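Local atomic coordinates of VP5 (Halorubrum pleomorphic virus 6, PDB entry 6QGL), a protein that probably drives fusion of the viral envelope with the membrane of its haloarchaeal host, as an envelope protein of a pleomorphic virus. Residues Ser51-Gln62 / Val221-Trp232. Numbering follows the deposited sequence.
Sequences SDSVVKRKSNNQ and VDGTQYMKFSEW
With chi1 at 84°, Tyr226 CG sits between its backbone N and carbonyl carbon, which turns one ring face to Val54 of helix 43-66. Lys58 CG points away from its own backbone N (chi1 -164°), and the extended chain runs past Tyr226 CB to the strand. There Lys58 NZ gives a hydrogen bond of 2.9 Å to Gln225 O. It comes in the carbonyl plane, with a C=O...N angle of 160°. On the way, Lys58 CD passes Thr224 CG2 at 3.9 Å.

Val54 makes the main apolar contact, between the Ser51 and Lys58 bonds. Its CG1 lies over one face of the Tyr226 ring, a CH-pi contact of 3.8 Å to the centroid. Met227 CG lies over the opposite face, so the ring is held between two aliphatic groups. The other branch, Val54 CG2, meets Val221 CG1 at 3.9 Å.

Polar pairs stand at the two ends. Ser51 OG donates to Asp222 OD2 at 2.7 Å, on the anti side, somewhat tilted from the carboxylate plane. Asp222 belongs to the type I' turn that joins strands 219-221 and 224-226 into a hairpin. At the other end, Gln62 NE2 donates to Glu231 OE2 at 3.1 Å, from above the carboxylate plane. Next to it, Asn61 ND2 reaches the edge of the Trp232 ring, 3.5 Å from CZ2, with the amide and ring planes nearly perpendicular. This amide also donates to Thr126 of helix 97-140, while Trp232 packs edge-to-face on Trp123.

The contact thus seats the hairpin and the start of helix 229-257 on helix 43-66. Lys58 NZ lies near Lys228 NZ. Glu231, in a long salt bridge with Lys228 and near Lys58, probably offsets part of that repulsion.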
ATOM      1  N   SER A  51      11.144  16.378  -5.017  1.00 57.90           N
ATOM      2  CA  SER A  51      11.182  15.070  -5.676  1.00 58.27           C
ATOM      3  C   SER A  51      10.962  13.959  -4.649  1.00 62.68           C
ATOM      4  O   SER A  51      10.173  13.050  -4.908  1.00 62.19           O
ATOM      5  CB  SER A  51      12.508  14.870  -6.407  1.00 62.96           C
ATOM      6  OG  SER A  51      12.588  13.583  -6.997  1.00 72.22           O
ATOM      7  N   ASP A  52      11.618  14.071  -3.471  1.00 59.87           N
ATOM      8  CA  ASP A  52      11.502  13.123  -2.362  1.00 60.34           C
ATOM      9  C   ASP A  52      10.090  13.058  -1.802  1.00 63.07           C
ATOM     10  O   ASP A  52       9.626  11.965  -1.485  1.00 63.05           O
ATOM     11  CB  ASP A  52      12.510  13.453  -1.251  1.00 63.49           C
ATOM     12  CG  ASP A  52      13.959  13.186  -1.614  1.00 75.73           C
ATOM     13  OD1 ASP A  52      14.202  12.450  -2.598  1.00 76.86           O
ATOM     14  OD2 ASP A  52      14.850  13.718  -0.919  1.00 82.49           O
ATOM     15  N   SER A  53       9.407  14.219  -1.697  1.00 58.64           N
ATOM     16  CA  SER A  53       8.030  14.312  -1.206  1.00 57.62           C
ATOM     17  C   SER A  53       7.058  13.620  -2.158  1.00 60.29           C
ATOM     18  O   SER A  53       6.156  12.919  -1.696  1.00 59.84           O
ATOM     19  CB  SER A  53       7.622  15.766  -0.997  1.00 61.06           C
ATOM     20  OG  SER A  53       8.286  16.317   0.127  1.00 72.44           O
ATOM     21  N   VAL A  54       7.262  13.796  -3.482  1.00 55.88           N
ATOM     22  CA  VAL A  54       6.447  13.180  -4.536  1.00 54.92           C
ATOM     23  C   VAL A  54       6.616  11.651  -4.481  1.00 59.32           C
ATOM     24  O   VAL A  54       5.616  10.929  -4.451  1.00 58.54           O
ATOM     25  CB  VAL A  54       6.768  13.779  -5.934  1.00 58.61           C
ATOM     26  CG1 VAL A  54       6.187  12.929  -7.061  1.00 58.46           C
ATOM     27  CG2 VAL A  54       6.277  15.219  -6.037  1.00 57.58           C
ATOM     28  N   VAL A  55       7.880  11.174  -4.423  1.00 56.89           N
ATOM     29  CA  VAL A  55       8.223   9.751  -4.335  1.00 57.62           C
ATOM     30  C   VAL A  55       7.564   9.131  -3.095  1.00 61.58           C
ATOM     31  O   VAL A  55       6.897   8.103  -3.224  1.00 61.84           O
ATOM     32  CB  VAL A  55       9.758   9.509  -4.413  1.00 62.79           C
ATOM     33  CG1 VAL A  55      10.128   8.075  -4.041  1.00 64.03           C
ATOM     34  CG2 VAL A  55      10.292   9.845  -5.802  1.00 62.76           C
ATOM     35  N   LYS A  56       7.689   9.796  -1.923  1.00 57.76           N
ATOM     36  CA  LYS A  56       7.092   9.370  -0.652  1.00 57.76           C
ATOM     37  C   LYS A  56       5.562   9.299  -0.752  1.00 59.89           C
ATOM     38  O   LYS A  56       4.990   8.288  -0.352  1.00 60.08           O
ATOM     39  CB  LYS A  56       7.530  10.296   0.498  1.00 60.93           C
ATOM     40  CG  LYS A  56       7.170   9.797   1.894  1.00 75.87           C
ATOM     41  CD  LYS A  56       7.561  10.810   2.970  1.00 86.00           C
ATOM     42  CE  LYS A  56       7.226  10.352   4.371  1.00 97.73           C
ATOM     43  NZ  LYS A  56       5.769  10.429   4.657  1.00105.82           N
ATOM     44  N   ARG A  57       4.912  10.349  -1.309  1.00 54.73           N
ATOM     45  CA  ARG A  57       3.456  10.403  -1.490  1.00 53.22           C
ATOM     46  C   ARG A  57       2.960   9.298  -2.410  1.00 58.00           C
ATOM     47  O   ARG A  57       1.985   8.633  -2.067  1.00 57.77           O
ATOM     48  CB  ARG A  57       2.995  11.782  -2.008  1.00 50.56           C
ATOM     49  CG  ARG A  57       1.467  11.946  -2.175  1.00 52.38           C
ATOM     50  CD  ARG A  57       0.681  11.915  -0.868  1.00 50.64           C
ATOM     51  NE  ARG A  57       1.093  12.988   0.037  1.00 51.89           N
ATOM     52  CZ  ARG A  57       0.688  13.115   1.296  1.00 62.29           C
ATOM     53  NH1 ARG A  57      -0.156  12.236   1.820  1.00 46.78           N
ATOM     54  NH2 ARG A  57       1.124  14.121   2.040  1.00 50.68           N
ATOM     55  N   LYS A  58       3.627   9.098  -3.566  1.00 55.35           N
ATOM     56  CA  LYS A  58       3.253   8.057  -4.521  1.00 55.59           C
ATOM     57  C   LYS A  58       3.376   6.678  -3.879  1.00 61.82           C
ATOM     58  O   LYS A  58       2.434   5.897  -3.962  1.00 61.26           O
ATOM     59  CB  LYS A  58       4.080   8.143  -5.814  1.00 58.22           C
ATOM     60  CG  LYS A  58       3.458   7.334  -6.946  1.00 65.64           C
ATOM     61  CD  LYS A  58       4.415   7.069  -8.083  1.00 72.04           C
ATOM     62  CE  LYS A  58       3.819   6.050  -9.022  1.00 78.87           C
ATOM     63  NZ  LYS A  58       4.576   5.969 -10.295  1.00 87.50           N
ATOM     64  N   SER A  59       4.508   6.414  -3.188  1.00 60.49           N
ATOM     65  CA  SER A  59       4.796   5.159  -2.488  1.00 61.79           C
ATOM     66  C   SER A  59       3.746   4.855  -1.418  1.00 65.09           C
ATOM     67  O   SER A  59       3.314   3.709  -1.305  1.00 65.30           O
ATOM     68  CB  SER A  59       6.191   5.202  -1.867  1.00 67.24           C
ATOM     69  OG  SER A  59       6.544   3.953  -1.297  1.00 80.04           O
ATOM     70  N   ASN A  60       3.330   5.888  -0.657  1.00 60.92           N
ATOM     71  CA  ASN A  60       2.306   5.785   0.384  1.00 60.51           C
ATOM     72  C   ASN A  60       0.955   5.462  -0.247  1.00 63.07           C
ATOM     73  O   ASN A  60       0.264   4.558   0.229  1.00 63.14           O
ATOM     74  CB  ASN A  60       2.233   7.087   1.200  1.00 62.02           C
ATOM     75  CG  ASN A  60       1.026   7.195   2.104  1.00 86.73           C
ATOM     76  OD1 ASN A  60       0.898   6.482   3.107  1.00 83.58           O
ATOM     77  ND2 ASN A  60       0.111   8.092   1.762  1.00 77.24           N
ATOM     78  N   ASN A  61       0.592   6.184  -1.329  1.00 58.22           N
ATOM     79  CA  ASN A  61      -0.668   5.992  -2.048  1.00 56.98           C
ATOM     80  C   ASN A  61      -0.740   4.618  -2.717  1.00 61.88           C
ATOM     81  O   ASN A  61      -1.809   4.010  -2.708  1.00 60.97           O
ATOM     82  CB  ASN A  61      -0.919   7.127  -3.047  1.00 54.90           C
ATOM     83  CG  ASN A  61      -1.200   8.479  -2.421  1.00 66.86           C
ATOM     84  OD1 ASN A  61      -1.441   8.621  -1.216  1.00 54.42           O
ATOM     85  ND2 ASN A  61      -1.165   9.521  -3.238  1.00 58.99           N
ATOM     86  N   GLN A  62       0.407   4.109  -3.247  1.00 60.03           N
ATOM     87  CA  GLN A  62       0.504   2.779  -3.866  1.00 61.19           C
ATOM     88  C   GLN A  62       0.215   1.705  -2.811  1.00 67.18           C
ATOM     89  O   GLN A  62      -0.669   0.876  -3.008  1.00 66.48           O
ATOM     90  CB  GLN A  62       1.897   2.526  -4.493  1.00 63.74           C
ATOM     91  CG  GLN A  62       2.256   3.329  -5.751  1.00 78.83           C
ATOM     92  CD  GLN A  62       1.356   3.141  -6.952  1.00 98.30           C
ATOM     93  OE1 GLN A  62       0.901   2.036  -7.271  1.00 95.87           O
ATOM     94  NE2 GLN A  62       1.102   4.230  -7.665  1.00 87.89           N
ATOM     95  N   VAL A 221       6.898  14.755 -11.963  1.00 59.17           N
ATOM     96  CA  VAL A 221       7.875  15.496 -11.152  1.00 58.77           C
ATOM     97  C   VAL A 221       9.139  14.647 -11.046  1.00 64.49           C
ATOM     98  O   VAL A 221       9.104  13.575 -10.435  1.00 64.46           O
ATOM     99  CB  VAL A 221       7.334  15.905  -9.749  1.00 61.08           C
ATOM    100  CG1 VAL A 221       8.393  16.658  -8.938  1.00 60.84           C
ATOM    101  CG2 VAL A 221       6.051  16.723  -9.858  1.00 59.86           C
ATOM    102  N   ASP A 222      10.246  15.122 -11.653  1.00 62.51           N
ATOM    103  CA  ASP A 222      11.550  14.451 -11.676  1.00 63.96           C
ATOM    104  C   ASP A 222      11.429  12.987 -12.169  1.00 68.81           C
ATOM    105  O   ASP A 222      11.856  12.049 -11.492  1.00 69.34           O
ATOM    106  CB  ASP A 222      12.251  14.577 -10.301  1.00 65.80           C
ATOM    107  CG  ASP A 222      13.704  14.142 -10.260  1.00 79.98           C
ATOM    108  OD1 ASP A 222      14.466  14.517 -11.179  1.00 82.48           O
ATOM    109  OD2 ASP A 222      14.084  13.446  -9.296  1.00 86.55           O
ATOM    110  N   GLY A 223      10.775  12.819 -13.322  1.00 65.10           N
ATOM    111  CA  GLY A 223      10.560  11.520 -13.957  1.00 65.87           C
ATOM    112  C   GLY A 223       9.503  10.621 -13.339  1.00 68.40           C
ATOM    113  O   GLY A 223       9.169   9.585 -13.923  1.00 69.28           O
ATOM    114  N   THR A 224       8.969  11.000 -12.159  1.00 62.41           N
ATOM    115  CA  THR A 224       7.946  10.246 -11.431  1.00 60.78           C
ATOM    116  C   THR A 224       6.558  10.712 -11.843  1.00 62.72           C
ATOM    117  O   THR A 224       6.255  11.902 -11.738  1.00 61.51           O
ATOM    118  CB  THR A 224       8.168  10.375  -9.910  1.00 67.68           C
ATOM    119  OG1 THR A 224       9.495   9.955  -9.585  1.00 71.05           O
ATOM    120  CG2 THR A 224       7.158   9.582  -9.087  1.00 64.11           C
ATOM    121  N   GLN A 225       5.715   9.769 -12.292  1.00 58.83           N
ATOM    122  CA  GLN A 225       4.329  10.027 -12.676  1.00 57.42           C
ATOM    123  C   GLN A 225       3.440   9.648 -11.502  1.00 60.04           C
ATOM    124  O   GLN A 225       3.503   8.513 -11.032  1.00 60.47           O
ATOM    125  CB  GLN A 225       3.924   9.213 -13.921  1.00 59.85           C
ATOM    126  CG  GLN A 225       4.626   9.624 -15.213  1.00 71.94           C
ATOM    127  CD  GLN A 225       4.303   8.751 -16.412  1.00 90.83           C
ATOM    128  OE1 GLN A 225       4.784   8.995 -17.520  1.00 86.92           O
ATOM    129  NE2 GLN A 225       3.489   7.715 -16.240  1.00 85.14           N
ATOM    130  N   TYR A 226       2.638  10.597 -11.003  1.00 54.56           N
ATOM    131  CA  TYR A 226       1.714  10.348  -9.896  1.00 52.82           C
ATOM    132  C   TYR A 226       0.406  11.099 -10.128  1.00 55.66           C
ATOM    133  O   TYR A 226       0.280  11.758 -11.161  1.00 55.73           O
ATOM    134  CB  TYR A 226       2.371  10.615  -8.517  1.00 53.36           C
ATOM    135  CG  TYR A 226       2.364  12.049  -8.024  1.00 54.08           C
ATOM    136  CD1 TYR A 226       3.011  13.059  -8.730  1.00 56.07           C
ATOM    137  CD2 TYR A 226       1.801  12.374  -6.791  1.00 53.99           C
ATOM    138  CE1 TYR A 226       3.032  14.373  -8.263  1.00 55.86           C
ATOM    139  CE2 TYR A 226       1.827  13.681  -6.308  1.00 54.47           C
ATOM    140  CZ  TYR A 226       2.444  14.677  -7.047  1.00 61.20           C
ATOM    141  OH  TYR A 226       2.468  15.966  -6.568  1.00 61.23           O
ATOM    142  N   MET A 227      -0.587  10.951  -9.211  1.00 51.37           N
ATOM    143  CA  MET A 227      -1.935  11.534  -9.317  1.00 50.35           C
ATOM    144  C   MET A 227      -2.635  10.998 -10.571  1.00 54.76           C
ATOM    145  O   MET A 227      -3.445  11.706 -11.171  1.00 54.73           O
ATOM    146  CB  MET A 227      -1.876  13.066  -9.401  1.00 52.61           C
ATOM    147  CG  MET A 227      -1.672  13.761  -8.100  1.00 55.33           C
ATOM    148  SD  MET A 227      -1.327  15.502  -8.444  1.00 59.02           S
ATOM    149  CE  MET A 227      -2.959  16.082  -8.924  1.00 55.52           C
ATOM    150  N   LYS A 228      -2.283   9.767 -10.988  1.00 51.69           N
ATOM    151  CA  LYS A 228      -2.811   9.123 -12.186  1.00 52.15           C
ATOM    152  C   LYS A 228      -4.298   8.866 -12.057  1.00 55.57           C
ATOM    153  O   LYS A 228      -4.721   8.152 -11.144  1.00 54.71           O
ATOM    154  CB  LYS A 228      -2.066   7.807 -12.458  1.00 55.47           C
ATOM    155  CG  LYS A 228      -0.741   7.966 -13.190  1.00 63.54           C
ATOM    156  CD  LYS A 228       0.086   6.713 -13.074  1.00 72.95           C
ATOM    157  CE  LYS A 228       1.016   6.505 -14.235  1.00 86.57           C
ATOM    158  NZ  LYS A 228       1.823   5.269 -14.059  1.00 98.15           N
ATOM    159  N   PHE A 229      -5.098   9.463 -12.961  1.00 52.38           N
ATOM    160  CA  PHE A 229      -6.544   9.256 -12.960  1.00 51.85           C
ATOM    161  C   PHE A 229      -6.867   7.781 -13.174  1.00 55.83           C
ATOM    162  O   PHE A 229      -7.746   7.265 -12.499  1.00 54.92           O
ATOM    163  CB  PHE A 229      -7.250  10.128 -14.010  1.00 54.35           C
ATOM    164  CG  PHE A 229      -8.714   9.790 -14.189  1.00 56.07           C
ATOM    165  CD1 PHE A 229      -9.667  10.259 -13.291  1.00 58.23           C
ATOM    166  CD2 PHE A 229      -9.134   8.976 -15.236  1.00 59.41           C
ATOM    167  CE1 PHE A 229     -11.015   9.933 -13.447  1.00 59.50           C
ATOM    168  CE2 PHE A 229     -10.484   8.650 -15.391  1.00 62.44           C
ATOM    169  CZ  PHE A 229     -11.418   9.148 -14.507  1.00 59.65           C
ATOM    170  N   SER A 230      -6.154   7.108 -14.096  1.00 53.39           N
ATOM    171  CA  SER A 230      -6.342   5.687 -14.393  1.00 54.03           C
ATOM    172  C   SER A 230      -6.158   4.810 -13.143  1.00 57.74           C
ATOM    173  O   SER A 230      -6.908   3.853 -12.969  1.00 57.04           O
ATOM    174  CB  SER A 230      -5.407   5.241 -15.513  1.00 58.68           C
ATOM    175  OG  SER A 230      -4.053   5.203 -15.093  1.00 66.49           O
ATOM    176  N   GLU A 231      -5.190   5.161 -12.265  1.00 54.45           N
ATOM    177  CA  GLU A 231      -4.919   4.432 -11.023  1.00 53.93           C
ATOM    178  C   GLU A 231      -6.006   4.694  -9.966  1.00 57.44           C
ATOM    179  O   GLU A 231      -6.558   3.743  -9.401  1.00 57.27           O
ATOM    180  CB  GLU A 231      -3.512   4.767 -10.482  1.00 55.28           C
ATOM    181  CG  GLU A 231      -2.385   4.050 -11.213  1.00 66.47           C
ATOM    182  CD  GLU A 231      -0.952   4.301 -10.765  1.00 87.06           C
ATOM    183  OE1 GLU A 231      -0.061   3.549 -11.220  1.00 81.93           O
ATOM    184  OE2 GLU A 231      -0.706   5.256  -9.991  1.00 80.67           O
ATOM    185  N   TRP A 232      -6.321   5.981  -9.719  1.00 53.65           N
ATOM    186  CA  TRP A 232      -7.325   6.415  -8.743  1.00 52.73           C
ATOM    187  C   TRP A 232      -8.752   6.019  -9.123  1.00 56.58           C
ATOM    188  O   TRP A 232      -9.520   5.611  -8.251  1.00 55.96           O
ATOM    189  CB  TRP A 232      -7.222   7.926  -8.496  1.00 51.03           C
ATOM    190  CG  TRP A 232      -6.056   8.304  -7.634  1.00 51.80           C
ATOM    191  CD1 TRP A 232      -4.787   8.583  -8.045  1.00 55.10           C
ATOM    192  CD2 TRP A 232      -6.047   8.407  -6.206  1.00 51.18           C
ATOM    193  NE1 TRP A 232      -3.989   8.872  -6.963  1.00 54.36           N
ATOM    194  CE2 TRP A 232      -4.739   8.777  -5.820  1.00 55.42           C
ATOM    195  CE3 TRP A 232      -7.028   8.244  -5.213  1.00 52.24           C
ATOM    196  CZ2 TRP A 232      -4.379   8.980  -4.483  1.00 54.63           C
ATOM    197  CZ3 TRP A 232      -6.668   8.430  -3.888  1.00 53.68           C
ATOM    198  CH2 TRP A 232      -5.358   8.797  -3.534  1.00 54.58           C
TER